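Local atomic coordinates of minor fimbrium subunit Mfa5 (PDB entry 6TO1), a protein that serves as an accessory subunit of the minor fimbriae, cell-surface pili that mediate biofilm formation and adhesion to host cells and other oral bacteria. Residues A[482-486]-A[496-500]. Sequence-based numbering, arbitrary orientation.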
loop_
_atom_site.group_PDB
_atom_site.type_symbol
_atom_site.label_atom_id
_atom_site.label_comp_id
_atom_site.label_asym_id
_atom_site.label_seq_id
_atom_site.Cartn_x
_atom_site.Cartn_y
_atom_site.Cartn_z
ATOM N N ASP A 482 -26.517 -28.690 20.722
ATOM C CA ASP A 482 -27.077 -28.657 19.378
ATOM C C ASP A 482 -26.580 -27.402 18.661
ATOM O O ASP A 482 -27.311 -26.445 18.421
ATOM C CB ASP A 482 -28.596 -28.722 19.444
ATOM C CG ASP A 482 -29.085 -30.087 19.897
ATOM O OD1 ASP A 482 -28.457 -31.092 19.514
ATOM O OD2 ASP A 482 -30.068 -30.156 20.654
ATOM N N ILE A 483 -25.296 -27.441 18.314
ATOM C CA ILE A 483 -24.651 -26.300 17.644
ATOM C C ILE A 483 -25.274 -26.076 16.273
ATOM O O ILE A 483 -25.432 -27.031 15.489
ATOM C CB ILE A 483 -23.138 -26.540 17.514
ATOM C CG1 ILE A 483 -22.494 -26.523 18.893
ATOM C CG2 ILE A 483 -22.524 -25.492 16.561
ATOM C CD1 ILE A 483 -21.087 -27.094 18.878
ATOM N N PRO A 484 -25.564 -24.836 15.884
ATOM C CA PRO A 484 -26.068 -24.599 14.529
ATOM C C PRO A 484 -24.986 -24.764 13.470
ATOM O O PRO A 484 -23.799 -24.554 13.714
ATOM C CB PRO A 484 -26.557 -23.145 14.580
ATOM C CG PRO A 484 -25.639 -22.497 15.577
ATOM C CD PRO A 484 -25.361 -23.579 16.634
ATOM N N VAL A 485 -25.410 -25.127 12.282
ATOM C CA VAL A 485 -24.496 -25.213 11.155
ATOM C C VAL A 485 -24.500 -23.882 10.413
ATOM O O VAL A 485 -25.407 -23.065 10.566
ATOM C CB VAL A 485 -24.858 -26.363 10.200
ATOM C CG1 VAL A 485 -24.682 -27.709 10.905
ATOM C CG2 VAL A 485 -26.263 -26.216 9.675
ATOM N N ASN A 486 -23.486 -23.674 9.589
ATOM C CA ASN A 486 -23.385 -22.479 8.751
ATOM C C ASN A 486 -23.802 -22.849 7.335
ATOM O O ASN A 486 -23.072 -23.541 6.618
ATOM C CB ASN A 486 -21.973 -21.903 8.769
ATOM C CG ASN A 486 -21.851 -20.635 7.927
ATOM O OD1 ASN A 486 -22.516 -20.495 6.893
ATOM N ND2 ASN A 486 -20.978 -19.713 8.356
ATOM N N GLY A 496 -21.803 -26.433 4.557
ATOM C CA GLY A 496 -22.826 -26.809 5.509
ATOM C C GLY A 496 -22.327 -27.271 6.866
ATOM O O GLY A 496 -23.134 -27.717 7.685
ATOM N N GLY A 497 -21.035 -27.178 7.134
ATOM C CA GLY A 497 -20.479 -27.647 8.384
ATOM C C GLY A 497 -20.634 -26.643 9.504
ATOM O O GLY A 497 -21.359 -25.643 9.415
ATOM N N PHE A 498 -19.932 -26.938 10.590
ATOM C CA PHE A 498 -19.871 -26.066 11.742
ATOM C C PHE A 498 -18.918 -24.922 11.454
ATOM O O PHE A 498 -17.866 -25.138 10.845
ATOM C CB PHE A 498 -19.342 -26.823 12.946
ATOM C CG PHE A 498 -20.264 -27.914 13.445
ATOM C CD1 PHE A 498 -21.602 -27.660 13.635
ATOM C CD2 PHE A 498 -19.756 -29.162 13.781
ATOM C CE1 PHE A 498 -22.444 -28.629 14.110
ATOM C CE2 PHE A 498 -20.587 -30.154 14.279
ATOM C CZ PHE A 498 -21.940 -29.886 14.436
ATOM N N ASP A 499 -19.249 -23.737 11.962
ATOM C CA ASP A 499 -18.294 -22.633 11.955
ATOM C C ASP A 499 -17.038 -22.992 12.749
ATOM O O ASP A 499 -17.128 -23.527 13.857
ATOM C CB ASP A 499 -18.893 -21.396 12.606
ATOM C CG ASP A 499 -19.738 -20.563 11.648
ATOM O OD1 ASP A 499 -19.243 -20.191 10.566
ATOM O OD2 ASP A 499 -20.888 -20.275 12.014
ATOM N N THR A 500 -15.870 -22.610 12.224
ATOM C CA THR A 500 -14.675 -22.562 13.062
ATOM C C THR A 500 -14.579 -21.249 13.832
ATOM O O THR A 500 -13.989 -21.202 14.924
ATOM C CB THR A 500 -13.408 -22.746 12.232
ATOM O OG1 THR A 500 -13.305 -21.684 11.281
ATOM C CG2 THR A 500 -13.413 -24.057 11.466
HETATM O O HOH W 1 -21.493 -23.357 13.293
HETATM O O HOH W 2 -21.970 -23.651 4.283
#
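The carboxylate of Asp499 is gripped from two directions: OD1 accepts a hydrogen bond from ND2 of Asn486 at 2.9 Å, while OD2 forms a salt bridge with Arg523. The amide donor arrives on the syn side of OD1, 25° out of the carboxylate plane, and the N-H points almost straight at the oxygen (170°). Asn486 reaches it because its CG lies anti to the backbone N (chi1 -179°), and its OD1 accepts from Thr488 N in an Asx turn, with Ser489 N as a second donor, so both ends of the amide are engaged and its rotation is fixed. The backbone adds a second direct bond, from Asn486 N to Gly497 O, also 2.9 Å and essentially linear.

Water extends this pairing. One molecule joins Pro484 O to Asp499 N, 2.6 Å from each; another donates to Asn486 O and accepts from Gly496 N.

Apolar contact gathers around CD1 and CE1 of the Phe498 ring: Ile483 CG2 lies on one side of the ring plane, 3.8 Å from CD1, and Val485 CG1 on the other, approaching CE1 obliquely at 4.0 Å. Pro484 O meets the ring edge in its plane.

The contact thus ties the loop following helix 475-480 to strand 498-499, which pairs antiparallel with strand 525-526. Ile478 of that helix packs on both Ile483 and Phe498, and Trp630 meets the Phe498 ring edge-to-face.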